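Long-range contacts in galactose-binding lectin (Arachis hypogaea, PDB 6VAW), which binds galactose and galactose-bearing sugars as a homotetrameric legume lectin that carries calcium and manganese ions: residues A[19-24]-A[94-99]; A[31-36]-A[217-222]; A[55-60]-A[198-203]; A[66-71]-A[162-167]; A[170-175]-A[191-196]. One frame throughout, in Å; residues are numbered along the deposited sequence.

Contact 1 (A[19-24]-A[94-99])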
# COMPACT_ATOMS: atom_id res chain seq x y z
N ASN A 19 -16.07 -14.34 4.22
CA ASN A 19 -17.20 -15.27 4.22
C ASN A 19 -16.77 -16.52 4.95
O ASN A 19 -15.76 -17.11 4.58
CB ASN A 19 -17.67 -15.66 2.80
CG ASN A 19 -18.34 -14.60 1.95
OD1 ASN A 19 -18.25 -14.65 0.71
ND2 ASN A 19 -19.04 -13.65 2.54
N PHE A 20 -17.49 -16.89 6.00
CA PHE A 20 -17.20 -18.08 6.80
C PHE A 20 -18.14 -19.22 6.38
O PHE A 20 -19.35 -19.02 6.26
CB PHE A 20 -17.33 -17.77 8.31
CG PHE A 20 -16.38 -16.71 8.80
CD1 PHE A 20 -15.07 -17.04 9.16
CD2 PHE A 20 -16.77 -15.38 8.90
CE1 PHE A 20 -14.18 -16.05 9.61
CE2 PHE A 20 -15.88 -14.39 9.34
CZ PHE A 20 -14.60 -14.74 9.72
N GLN A 21 -17.59 -20.40 6.15
CA GLN A 21 -18.34 -21.57 5.72
C GLN A 21 -18.05 -22.76 6.63
O GLN A 21 -16.89 -23.06 6.91
CB GLN A 21 -18.03 -21.96 4.26
CG GLN A 21 -18.31 -20.87 3.22
CD GLN A 21 -18.24 -21.37 1.80
OE1 GLN A 21 -17.44 -22.26 1.44
NE2 GLN A 21 -19.02 -20.76 0.93
N GLY A 22 -19.10 -23.42 7.08
CA GLY A 22 -18.94 -24.59 7.93
C GLY A 22 -18.49 -24.29 9.35
O GLY A 22 -18.95 -23.33 9.96
N ASP A 23 -17.55 -25.11 9.84
CA ASP A 23 -17.13 -25.15 11.25
C ASP A 23 -16.08 -24.10 11.69
O ASP A 23 -15.57 -24.20 12.80
CB ASP A 23 -16.62 -26.57 11.57
CG ASP A 23 -17.67 -27.66 11.35
OD1 ASP A 23 -18.87 -27.38 11.55
OD2 ASP A 23 -17.29 -28.78 10.95
N VAL A 24 -15.86 -23.04 10.90
CA VAL A 24 -14.88 -21.98 11.21
C VAL A 24 -15.29 -21.13 12.41
O VAL A 24 -16.45 -20.76 12.57
CB VAL A 24 -14.62 -21.06 9.99
CG1 VAL A 24 -13.39 -20.19 10.21
CG2 VAL A 24 -14.45 -21.87 8.74
N THR A 94 -19.02 -21.00 -4.84
CA THR A 94 -18.45 -22.17 -4.17
C THR A 94 -18.98 -22.37 -2.74
O THR A 94 -19.08 -21.44 -1.94
CB THR A 94 -16.90 -22.19 -4.21
OG1 THR A 94 -16.44 -23.45 -3.77
CG2 THR A 94 -16.24 -21.06 -3.38
N GLN A 95 -19.33 -23.62 -2.46
CA GLN A 95 -19.83 -24.07 -1.16
C GLN A 95 -19.15 -25.37 -0.78
O GLN A 95 -18.68 -26.10 -1.65
CB GLN A 95 -21.37 -24.28 -1.20
CG GLN A 95 -22.22 -23.00 -1.39
CD GLN A 95 -22.20 -22.02 -0.23
OE1 GLN A 95 -22.11 -20.81 -0.43
NE2 GLN A 95 -22.31 -22.51 1.00
N ILE A 96 -19.13 -25.70 0.53
CA ILE A 96 -18.64 -27.02 0.97
C ILE A 96 -19.45 -28.09 0.20
O ILE A 96 -20.67 -27.96 0.13
CB ILE A 96 -18.75 -27.20 2.51
CG1 ILE A 96 -17.86 -26.19 3.26
CG2 ILE A 96 -18.42 -28.65 2.94
CD1 ILE A 96 -18.13 -26.05 4.77
N PRO A 97 -18.80 -29.08 -0.45
CA PRO A 97 -19.57 -30.09 -1.20
C PRO A 97 -20.65 -30.75 -0.33
O PRO A 97 -20.40 -31.05 0.84
CB PRO A 97 -18.50 -31.10 -1.63
CG PRO A 97 -17.25 -30.32 -1.68
CD PRO A 97 -17.35 -29.36 -0.53
N ALA A 98 -21.87 -30.88 -0.87
CA ALA A 98 -22.99 -31.47 -0.11
C ALA A 98 -22.68 -32.92 0.27
O ALA A 98 -22.18 -33.68 -0.56
CB ALA A 98 -24.28 -31.38 -0.89
N GLY A 99 -22.89 -33.24 1.54
CA GLY A 99 -22.61 -34.55 2.12
C GLY A 99 -21.12 -34.83 2.23
O GLY A 99 -20.71 -35.98 2.17
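Q21 reaches across to the 94-99 loop and makes the one hydrogen bond between the two segments: its NE2 donates to T94 O at 3.0 Å. With an N-H...O angle of 175° the bond is almost straight, and T94 O lies practically in the plane of the Q21 amide, so one N-H of that group is aimed squarely at its acceptor. CG of Q21 stands opposite the carbonyl carbon (chi1 -58°), and from there the chain runs extended, which carries the amide out to the loop. The other end of the amide is held as well, because Q21 OE1 accepts from R45 NE while R45 NH2 binds T94 OG1; the arginine thus ties strand and loop together a second time. The side chain of Q95 crosses that of Q21 at about a right angle, with the amide planes 50° apart, and although Q95 OE1 comes within 3.4 Å of Q21 NE2, the angle is too poor for a hydrogen bond. Within the legume lectin sandwich, strand 18-22 is an outermost strand, within this chain, of the seven-stranded sheet, and 94-99 belongs to the long loop that follows strand 84-91 of the same sheet. Nearer the main chain, Q21 CB is met by the methyl tip of I96, CD1, at 4.1 Å. At G22 the strand ends, and the same CD1 rests on the bare backbone, 3.6 Å from G22 CA. Just beyond, D23 turns to other partners, its OD1 in a salt bridge with K39 NZ and its OD2 accepting from V43 N.

Contact 2 (A[31-36]-A[217-222])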
# COMPACT_ATOMS: atom_id res chain seq x y z
N ASN A 31 -6.72 -15.23 15.25
CA ASN A 31 -6.50 -16.35 14.34
C ASN A 31 -7.82 -16.98 13.93
O ASN A 31 -8.77 -17.00 14.72
CB ASN A 31 -5.63 -17.45 15.00
CG ASN A 31 -4.19 -17.12 15.32
OD1 ASN A 31 -3.48 -17.93 15.90
ND2 ASN A 31 -3.71 -15.96 14.95
N ILE A 32 -7.85 -17.53 12.73
CA ILE A 32 -8.99 -18.28 12.22
C ILE A 32 -8.70 -19.75 12.49
O ILE A 32 -7.63 -20.23 12.10
CB ILE A 32 -9.24 -18.00 10.71
CG1 ILE A 32 -9.96 -16.64 10.52
CG2 ILE A 32 -10.05 -19.13 10.06
CD1 ILE A 32 -10.23 -16.27 9.05
N GLN A 33 -9.64 -20.44 13.15
CA GLN A 33 -9.56 -21.89 13.38
C GLN A 33 -10.56 -22.53 12.42
O GLN A 33 -11.75 -22.23 12.51
CB GLN A 33 -9.85 -22.24 14.86
CG GLN A 33 -9.65 -23.72 15.11
CD GLN A 33 -9.89 -24.13 16.54
OE1 GLN A 33 -10.65 -25.07 16.80
NE2 GLN A 33 -9.19 -23.48 17.47
N LEU A 34 -10.09 -23.36 11.48
CA LEU A 34 -10.98 -23.86 10.45
C LEU A 34 -11.83 -25.05 10.84
O LEU A 34 -12.96 -25.11 10.39
CB LEU A 34 -10.22 -24.21 9.19
CG LEU A 34 -9.68 -22.98 8.38
CD1 LEU A 34 -8.56 -23.38 7.47
CD2 LEU A 34 -10.80 -22.28 7.60
N THR A 35 -11.29 -26.00 11.60
CA THR A 35 -12.10 -27.17 11.96
C THR A 35 -12.51 -27.19 13.44
O THR A 35 -11.89 -26.55 14.29
CB THR A 35 -11.39 -28.47 11.59
OG1 THR A 35 -10.12 -28.54 12.24
CG2 THR A 35 -11.23 -28.64 10.09
N ASN A 36 -13.60 -27.95 13.74
CA ASN A 36 -14.12 -28.12 15.09
C ASN A 36 -13.60 -29.47 15.59
O ASN A 36 -13.91 -30.51 15.00
CB ASN A 36 -15.64 -28.04 15.09
CG ASN A 36 -16.29 -28.22 16.45
OD1 ASN A 36 -15.89 -29.04 17.28
ND2 ASN A 36 -17.37 -27.48 16.66
N ILE A 217 -5.60 -29.03 15.13
CA ILE A 217 -5.87 -27.60 15.10
C ILE A 217 -5.34 -27.06 13.74
O ILE A 217 -4.19 -27.33 13.41
CB ILE A 217 -5.17 -26.90 16.31
CG1 ILE A 217 -5.80 -27.36 17.65
CG2 ILE A 217 -5.24 -25.39 16.17
CD1 ILE A 217 -4.81 -27.35 18.82
N HIS A 218 -6.20 -26.38 12.94
CA HIS A 218 -5.83 -25.76 11.64
C HIS A 218 -6.07 -24.27 11.77
O HIS A 218 -7.23 -23.85 11.86
CB HIS A 218 -6.64 -26.33 10.45
CG HIS A 218 -6.57 -27.80 10.22
ND1 HIS A 218 -7.61 -28.64 10.63
CD2 HIS A 218 -5.68 -28.53 9.50
CE1 HIS A 218 -7.28 -29.85 10.20
NE2 HIS A 218 -6.14 -29.84 9.51
N LEU A 219 -5.00 -23.48 11.86
CA LEU A 219 -5.10 -22.03 12.04
C LEU A 219 -4.58 -21.20 10.87
O LEU A 219 -3.52 -21.50 10.36
CB LEU A 219 -4.30 -21.57 13.28
CG LEU A 219 -4.72 -22.17 14.63
CD1 LEU A 219 -3.67 -21.89 15.68
CD2 LEU A 219 -6.07 -21.65 15.07
N ILE A 220 -5.31 -20.15 10.49
CA ILE A 220 -4.88 -19.17 9.49
C ILE A 220 -4.57 -17.92 10.31
O ILE A 220 -5.45 -17.43 11.03
CB ILE A 220 -5.88 -18.92 8.33
CG1 ILE A 220 -6.32 -20.24 7.63
CG2 ILE A 220 -5.32 -17.88 7.33
CD1 ILE A 220 -5.20 -21.07 6.86
N ARG A 221 -3.31 -17.48 10.28
CA ARG A 221 -2.82 -16.36 11.08
C ARG A 221 -2.83 -15.01 10.37
O ARG A 221 -3.09 -13.98 11.01
CB ARG A 221 -1.40 -16.67 11.58
CG ARG A 221 -1.36 -17.87 12.54
CD ARG A 221 0.06 -18.22 12.97
NE ARG A 221 0.78 -17.08 13.54
CZ ARG A 221 0.81 -16.76 14.83
NH1 ARG A 221 0.15 -17.49 15.72
NH2 ARG A 221 1.50 -15.70 15.24
N SER A 222 -2.48 -14.98 9.08
CA SER A 222 -2.43 -13.74 8.30
C SER A 222 -2.55 -14.04 6.82
O SER A 222 -2.31 -15.17 6.41
CB SER A 222 -1.14 -12.96 8.59
OG SER A 222 0.01 -13.67 8.18
O HOH W 1 -4.27 -13.78 13.41
O HOH W 2 -8.99 -26.72 13.84
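I32 and I220 form an antiparallel hydrogen-bonded pair, followed by Q33 and L219 as a non-hydrogen-bonded one, which joins the short strand 32-33 to strand 217-229 of a lectin sandwich sheet. I32 N donates to I220 O at 2.9 Å, and I220 N returns to I32 O at 2.8 Å. A third bond, L34 N to H218 O, prolongs the ladder beyond the strand proper, its donor nearly in line with the carbonyl (C=O...N 165°). The side chain of H218 can be followed outward from the last of these bonds. Its CB packs against L34 CB at 4.3 Å, and CG, set beside the backbone N (chi1 -57°), directs the ring toward T35. ND1 then shares a hydrogen bond with T35 OG1 at 3.0 Å, the hydroxyl lying in the plane of the imidazole at its edge. CE1 has T35 CG2 beside it at 4.1 Å, while NE2 is bonded to G84 N, next in sequence to D83 of the sugar pocket; both ring nitrogens are therefore engaged. Where strand 217-229 develops a classic beta bulge at R221 and S222, opposite S70, a water accepts from N31 ND2 and donates to R221 O, 2.7 Å from each.

Contact 3 (A[55-60]-A[198-203])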
# COMPACT_ATOMS: atom_id res chain seq x y z
N TRP A 55 -9.85 -13.20 -15.10
CA TRP A 55 -9.66 -13.17 -16.55
C TRP A 55 -10.89 -12.51 -17.22
O TRP A 55 -11.96 -12.40 -16.62
CB TRP A 55 -9.27 -14.55 -17.16
CG TRP A 55 -10.32 -15.62 -17.14
CD1 TRP A 55 -10.50 -16.58 -16.19
CD2 TRP A 55 -11.23 -15.92 -18.21
NE1 TRP A 55 -11.49 -17.45 -16.59
CE2 TRP A 55 -11.97 -17.06 -17.81
CE3 TRP A 55 -11.52 -15.32 -19.44
CZ2 TRP A 55 -13.03 -17.56 -18.58
CZ3 TRP A 55 -12.53 -15.86 -20.23
CH2 TRP A 55 -13.28 -16.96 -19.79
N SER A 56 -10.68 -11.95 -18.42
CA SER A 56 -11.70 -11.22 -19.15
C SER A 56 -11.95 -11.82 -20.51
O SER A 56 -11.02 -11.97 -21.30
CB SER A 56 -11.29 -9.75 -19.28
OG SER A 56 -12.12 -9.02 -20.17
N SER A 57 -13.22 -12.15 -20.79
CA SER A 57 -13.69 -12.71 -22.07
C SER A 57 -13.63 -11.66 -23.19
O SER A 57 -13.64 -12.03 -24.36
CB SER A 57 -15.11 -13.25 -21.95
OG SER A 57 -16.00 -12.26 -21.48
N ALA A 58 -13.55 -10.37 -22.83
CA ALA A 58 -13.48 -9.24 -23.77
C ALA A 58 -12.07 -9.08 -24.35
O ALA A 58 -11.94 -8.92 -25.56
CB ALA A 58 -13.91 -7.96 -23.08
N THR A 59 -11.01 -9.11 -23.50
CA THR A 59 -9.62 -8.93 -23.97
C THR A 59 -8.83 -10.25 -24.10
O THR A 59 -7.82 -10.29 -24.81
CB THR A 59 -8.84 -8.00 -23.02
OG1 THR A 59 -8.76 -8.61 -21.74
CG2 THR A 59 -9.44 -6.61 -22.92
N GLY A 60 -9.27 -11.29 -23.39
CA GLY A 60 -8.56 -12.56 -23.34
C GLY A 60 -7.43 -12.51 -22.31
O GLY A 60 -6.72 -13.50 -22.12
N LEU A 198 -10.98 -22.23 -14.74
CA LEU A 198 -11.90 -21.51 -13.86
C LEU A 198 -12.75 -20.47 -14.60
O LEU A 198 -12.29 -19.97 -15.62
CB LEU A 198 -11.11 -20.80 -12.74
CG LEU A 198 -10.57 -21.71 -11.62
CD1 LEU A 198 -9.49 -21.02 -10.83
CD2 LEU A 198 -11.68 -22.19 -10.71
N PRO A 199 -13.88 -20.01 -13.99
CA PRO A 199 -14.68 -18.93 -14.62
C PRO A 199 -14.01 -17.57 -14.48
O PRO A 199 -13.05 -17.41 -13.68
CB PRO A 199 -15.99 -18.97 -13.83
CG PRO A 199 -15.62 -19.52 -12.49
CD PRO A 199 -14.50 -20.48 -12.73
N GLU A 200 -14.55 -16.55 -15.20
CA GLU A 200 -13.98 -15.19 -15.12
C GLU A 200 -13.93 -14.63 -13.69
O GLU A 200 -12.99 -13.91 -13.36
CB GLU A 200 -14.76 -14.22 -16.02
CG GLU A 200 -14.51 -14.44 -17.49
CD GLU A 200 -15.59 -13.85 -18.38
OE1 GLU A 200 -15.51 -12.64 -18.66
OE2 GLU A 200 -16.49 -14.61 -18.81
N ARG A 201 -14.98 -14.90 -12.88
CA ARG A 201 -15.12 -14.44 -11.50
C ARG A 201 -14.97 -15.61 -10.54
O ARG A 201 -15.61 -16.67 -10.67
CB ARG A 201 -16.44 -13.70 -11.25
CG ARG A 201 -16.56 -12.36 -12.03
CD ARG A 201 -17.99 -11.90 -12.21
NE ARG A 201 -18.77 -11.91 -10.97
CZ ARG A 201 -19.42 -10.87 -10.47
NH1 ARG A 201 -19.40 -9.70 -11.09
NH2 ARG A 201 -20.11 -10.99 -9.34
N VAL A 202 -14.07 -15.41 -9.57
CA VAL A 202 -13.71 -16.43 -8.59
C VAL A 202 -13.62 -15.88 -7.19
O VAL A 202 -13.66 -14.66 -6.98
CB VAL A 202 -12.36 -17.16 -8.94
CG1 VAL A 202 -12.44 -17.90 -10.28
CG2 VAL A 202 -11.16 -16.20 -8.87
N LYS A 203 -13.53 -16.81 -6.24
CA LYS A 203 -13.29 -16.52 -4.82
C LYS A 203 -12.00 -17.28 -4.39
O LYS A 203 -11.72 -18.38 -4.85
CB LYS A 203 -14.49 -16.82 -3.90
CG LYS A 203 -15.44 -15.61 -3.89
CD LYS A 203 -16.67 -15.82 -3.05
CE LYS A 203 -17.66 -14.70 -3.29
NZ LYS A 203 -18.86 -14.86 -2.44
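In the loop that follows strand 43-53, the indole of W55 is laid against E200, just ahead of strand 201-209, forming a CH-pi contact. E200 CG stands 3.4 Å from the centroid of the W55 six-membered ring and only 1° off its normal. K195 CG packs on the opposite face, so the ring is sandwiched between methylene groups of two charged side chains. At the indole's edge, W55 NE1 donates to L198 O at 2.8 Å; the acceptor is close to the ring plane, whereas the donor sits above the carbonyl plane of L198. Beyond the ring, the extended E200 chain delivers its carboxylate to S57. E200 OE1 takes two hydrogen bonds there, from S57 OG at 2.9 Å and from S57 N at 3.2 Å, both arriving from the same side of the carboxylate plane. The hydroxyl can join its own N-H because S57 OG is tucked between the backbone N and the carbonyl carbon (chi1 56°). W55 O, 3.4 Å from E200 CG, is buried without a polar partner in the model. A backbone bond between E200 and I54 extends the pairing of strands 43-53 and 201-209, neighbours in the seven-stranded sheet of the legume lectin fold.

Contact 4 (A[66-71]-A[162-167]); sequences LTSFSF and KVTVIY
T67 and V165 form a hydrogen-bonded antiparallel pair, and so do F69 and V163, each with two reciprocal backbone bonds. Within the first pair, T67 N donates to V165 O at 2.9 Å and V165 N to T67 O at 2.8 Å. In the second, F69 N meets V163 O at 3.0 Å and V163 N meets F69 O at 2.9 Å. The strand directions are 165° apart, antiparallel with a modest twist.

Among the polar side chains, S68 OG and T164 OG1 share a hydrogen bond of 3.2 Å on the face that also carries L66 and I166. It is the outward face of the flat back sheet of the legume lectin sandwich, and here it packs on a neighbouring subunit of the tetramer, T164 against that subunit's T164 and I166 against its I166. T67 OG1, on the other face, is bonded to S224 O and W223 NE1.

Apolar contacts dominate the inner face. V163 CB lies over one face of the F69 ring in a CH-pi contact, 3.8 Å from its centroid and 23° off the normal. F69 CG is lodged between its backbone N and carbonyl carbon (chi1 53°), which lays the ring alongside V163. The ring also meets F206 edge-to-face, across the core. One methyl of V163, CG2, extends to F71 CE2 at 3.7 Å, while T67 CG2 packs beside V165 CB.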
# COMPACT_ATOMS: atom_id res chain seq x y z
N LEU A 66 0.13 -12.03 -6.49
CA LEU A 66 1.13 -12.26 -5.47
C LEU A 66 0.36 -12.39 -4.16
O LEU A 66 -0.38 -11.47 -3.82
CB LEU A 66 2.17 -11.12 -5.40
CG LEU A 66 3.05 -11.12 -4.14
CD1 LEU A 66 3.98 -12.40 -4.11
CD2 LEU A 66 3.86 -9.85 -4.04
N THR A 67 0.54 -13.49 -3.45
CA THR A 67 -0.17 -13.64 -2.18
C THR A 67 0.75 -14.29 -1.18
O THR A 67 1.58 -15.11 -1.54
CB THR A 67 -1.54 -14.38 -2.32
OG1 THR A 67 -2.25 -14.35 -1.07
CG2 THR A 67 -1.43 -15.83 -2.82
N SER A 68 0.65 -13.85 0.08
CA SER A 68 1.40 -14.42 1.17
C SER A 68 0.46 -14.70 2.34
O SER A 68 -0.50 -13.96 2.56
CB SER A 68 2.54 -13.50 1.59
OG SER A 68 3.43 -13.24 0.52
N PHE A 69 0.69 -15.79 3.04
CA PHE A 69 -0.13 -16.14 4.20
C PHE A 69 0.70 -16.94 5.17
O PHE A 69 1.78 -17.44 4.81
CB PHE A 69 -1.44 -16.89 3.80
CG PHE A 69 -1.26 -18.11 2.92
CD1 PHE A 69 -1.01 -19.36 3.48
CD2 PHE A 69 -1.31 -18.00 1.53
CE1 PHE A 69 -0.88 -20.48 2.67
CE2 PHE A 69 -1.13 -19.12 0.72
CZ PHE A 69 -0.93 -20.36 1.30
N SER A 70 0.23 -17.02 6.42
CA SER A 70 0.85 -17.81 7.45
C SER A 70 -0.19 -18.66 8.15
O SER A 70 -1.33 -18.23 8.37
CB SER A 70 1.62 -16.97 8.45
OG SER A 70 0.80 -16.03 9.12
N PHE A 71 0.18 -19.89 8.44
CA PHE A 71 -0.71 -20.82 9.11
C PHE A 71 0.04 -21.60 10.16
O PHE A 71 1.28 -21.55 10.23
CB PHE A 71 -1.39 -21.77 8.09
CG PHE A 71 -0.49 -22.76 7.39
CD1 PHE A 71 -0.08 -23.93 8.02
CD2 PHE A 71 -0.11 -22.56 6.06
CE1 PHE A 71 0.76 -24.85 7.38
CE2 PHE A 71 0.71 -23.48 5.40
CZ PHE A 71 1.14 -24.62 6.06
N LYS A 162 5.15 -19.91 6.81
CA LYS A 162 4.98 -18.78 5.91
C LYS A 162 4.96 -19.29 4.47
O LYS A 162 5.76 -20.15 4.10
CB LYS A 162 6.09 -17.72 6.09
CG LYS A 162 6.07 -17.07 7.47
CD LYS A 162 7.04 -15.93 7.61
CE LYS A 162 6.88 -15.32 8.98
NZ LYS A 162 7.36 -16.20 10.09
N VAL A 163 4.02 -18.79 3.67
CA VAL A 163 3.87 -19.20 2.27
C VAL A 163 3.78 -17.95 1.39
O VAL A 163 3.11 -16.98 1.74
CB VAL A 163 2.65 -20.14 2.04
CG1 VAL A 163 2.61 -20.65 0.58
CG2 VAL A 163 2.64 -21.32 3.02
N THR A 164 4.44 -17.99 0.25
CA THR A 164 4.38 -16.96 -0.76
C THR A 164 4.03 -17.67 -2.05
O THR A 164 4.60 -18.71 -2.37
CB THR A 164 5.70 -16.17 -0.82
OG1 THR A 164 5.78 -15.34 0.33
CG2 THR A 164 5.79 -15.27 -2.04
N VAL A 165 3.08 -17.12 -2.78
CA VAL A 165 2.61 -17.69 -4.03
C VAL A 165 2.63 -16.60 -5.11
O VAL A 165 2.12 -15.49 -4.93
CB VAL A 165 1.21 -18.34 -3.90
CG1 VAL A 165 0.79 -18.96 -5.21
CG2 VAL A 165 1.16 -19.39 -2.77
N ILE A 166 3.17 -16.96 -6.28
CA ILE A 166 3.23 -16.05 -7.44
C ILE A 166 2.54 -16.74 -8.59
O ILE A 166 2.96 -17.84 -8.97
CB ILE A 166 4.66 -15.62 -7.85
CG1 ILE A 166 5.41 -14.87 -6.74
CG2 ILE A 166 4.64 -14.79 -9.16
CD1 ILE A 166 6.92 -14.71 -7.06
N TYR A 167 1.53 -16.08 -9.19
CA TYR A 167 0.94 -16.60 -10.42
C TYR A 167 1.31 -15.63 -11.54
O TYR A 167 0.96 -14.45 -11.49
CB TYR A 167 -0.57 -16.83 -10.34
CG TYR A 167 -1.13 -17.43 -11.61
CD1 TYR A 167 -0.85 -18.75 -11.97
CD2 TYR A 167 -1.83 -16.64 -12.52
CE1 TYR A 167 -1.31 -19.28 -13.18
CE2 TYR A 167 -2.29 -17.16 -13.73
CZ TYR A 167 -2.04 -18.49 -14.05
OH TYR A 167 -2.52 -19.04 -15.21

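Contact 5 (A[170-175]-A[191-196]); sequences STKTLS and VVDLKA
K172 O accepts a hydrogen bond from V192 N at 2.8 Å with an N-H...O angle of 155°, just beyond T173 and V191, which face each other as an antiparallel non-hydrogen-bonded pair. K172 has a positive phi of 62° and, with T173, faces D168 in a G1 beta bulge at the start of strand 173-179. V191 CA also points its hydrogen at K172 O, giving a CA-H...O contact of 3.3 Å; one carbonyl thus receives two neighbouring residues of the other segment.

The side chain of V191 packs on the loop: its CG2 touches T173 OG1 at 3.7 Å and T171 O at 3.8 Å. T171 OG1 itself is bonded to D168 OD2, just before the segment. On this side a neighbouring subunit comes close, its T173 packing on T173.

K172 and D193 lie side by side and point the same way. It is the methylene part of the lysine that does the touching, with CE 3.6 Å from D193 OD2 and CD 3.8 Å from D193 CB. D193 CG is trans to the backbone N (chi1 -174°), and from there OD1 caps helix 194-197, receiving weak bonds from K195 N and A196 N. D193 is the N-cap residue. K172 NZ remains 4.9 Å from D193 OD2, too far for a salt bridge, so the opposite charges probably contribute only a longer-range attraction, and the carboxylate is more likely to be oriented by its weak bonds to the helix start.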
# COMPACT_ATOMS: atom_id res chain seq x y z
N SER A 170 1.38 -14.65 -18.07
CA SER A 170 2.00 -14.91 -19.40
C SER A 170 2.48 -16.38 -19.57
O SER A 170 2.20 -16.99 -20.61
CB SER A 170 3.17 -13.95 -19.63
OG SER A 170 3.75 -14.14 -20.91
N THR A 171 3.16 -16.93 -18.57
CA THR A 171 3.66 -18.33 -18.62
C THR A 171 2.67 -19.32 -17.99
O THR A 171 2.88 -20.53 -18.08
CB THR A 171 5.02 -18.48 -17.90
OG1 THR A 171 4.83 -18.13 -16.54
CG2 THR A 171 6.11 -17.69 -18.55
N LYS A 172 1.61 -18.79 -17.33
CA LYS A 172 0.57 -19.57 -16.63
C LYS A 172 1.22 -20.39 -15.47
O LYS A 172 0.71 -21.44 -15.09
CB LYS A 172 -0.22 -20.48 -17.61
CG LYS A 172 -0.92 -19.68 -18.72
CD LYS A 172 -1.52 -20.55 -19.82
CE LYS A 172 -2.25 -19.73 -20.86
NZ LYS A 172 -1.33 -18.92 -21.71
N THR A 173 2.33 -19.90 -14.93
CA THR A 173 3.05 -20.62 -13.87
C THR A 173 2.59 -20.18 -12.50
O THR A 173 2.56 -18.99 -12.20
CB THR A 173 4.58 -20.42 -14.00
OG1 THR A 173 5.00 -20.88 -15.29
CG2 THR A 173 5.37 -21.16 -12.91
N LEU A 174 2.22 -21.17 -11.67
CA LEU A 174 1.90 -20.98 -10.25
C LEU A 174 3.13 -21.46 -9.46
O LEU A 174 3.47 -22.65 -9.51
CB LEU A 174 0.64 -21.79 -9.90
CG LEU A 174 0.16 -21.69 -8.48
CD1 LEU A 174 -0.51 -20.39 -8.23
CD2 LEU A 174 -0.91 -22.79 -8.17
N SER A 175 3.85 -20.54 -8.83
CA SER A 175 5.05 -20.84 -8.06
C SER A 175 4.75 -20.65 -6.58
O SER A 175 4.14 -19.65 -6.21
CB SER A 175 6.23 -19.99 -8.51
OG SER A 175 7.40 -20.51 -7.91
N VAL A 191 2.64 -25.30 -14.28
CA VAL A 191 1.89 -24.50 -15.25
C VAL A 191 0.41 -24.91 -15.12
O VAL A 191 0.10 -26.09 -15.26
CB VAL A 191 2.42 -24.67 -16.70
CG1 VAL A 191 1.44 -24.11 -17.73
CG2 VAL A 191 3.81 -24.05 -16.84
N VAL A 192 -0.46 -23.95 -14.77
CA VAL A 192 -1.91 -24.10 -14.61
C VAL A 192 -2.57 -22.96 -15.39
O VAL A 192 -2.33 -21.79 -15.08
CB VAL A 192 -2.40 -24.10 -13.13
CG1 VAL A 192 -3.91 -24.42 -13.07
CG2 VAL A 192 -1.61 -25.08 -12.26
N ASP A 193 -3.40 -23.30 -16.38
CA ASP A 193 -4.11 -22.29 -17.17
C ASP A 193 -5.43 -21.95 -16.48
O ASP A 193 -6.46 -22.60 -16.74
CB ASP A 193 -4.34 -22.76 -18.62
CG ASP A 193 -4.97 -21.71 -19.54
OD1 ASP A 193 -5.33 -20.61 -19.04
OD2 ASP A 193 -5.02 -21.96 -20.76
N LEU A 194 -5.40 -20.91 -15.63
CA LEU A 194 -6.56 -20.48 -14.85
C LEU A 194 -7.77 -20.09 -15.76
O LEU A 194 -8.90 -20.41 -15.42
CB LEU A 194 -6.18 -19.32 -13.90
CG LEU A 194 -5.23 -19.66 -12.73
CD1 LEU A 194 -5.20 -18.53 -11.72
CD2 LEU A 194 -5.64 -20.93 -12.01
N LYS A 195 -7.50 -19.51 -16.93
CA LYS A 195 -8.53 -19.15 -17.93
C LYS A 195 -9.27 -20.39 -18.47
O LYS A 195 -10.45 -20.30 -18.81
CB LYS A 195 -7.86 -18.39 -19.08
CG LYS A 195 -8.79 -17.70 -20.06
CD LYS A 195 -7.98 -17.13 -21.19
CE LYS A 195 -8.75 -16.18 -22.05
NZ LYS A 195 -8.00 -15.88 -23.30
N ALA A 196 -8.58 -21.54 -18.57
CA ALA A 196 -9.15 -22.80 -19.06
C ALA A 196 -9.85 -23.60 -17.96
O ALA A 196 -10.77 -24.36 -18.26
CB ALA A 196 -8.06 -23.66 -19.69

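All five contacts lie in one legume lectin domain, with centres between 13 and 30 Å apart. Contacts 1 and 3 each reach the seven-stranded sheet through one segment, whereas contacts 2, 4 and 5 reach the other sheet, in which strands 217-229, 64-74, 159-168 and 173-179 are successive neighbours. Contacts 2 and 4 meet through S222 OG and S70 OG; contacts 4 and 5 through Y167 OH and V192 O. Along the chain, 4 and 5 come in series, both nested inside the loops closed by 2 and 3, while contact 1 crosses 2, 3 and 4. Residues far apart in sequence are thereby woven into one sandwich, and contacts 4 and 5 both touch the same neighbouring subunit of the tetramer.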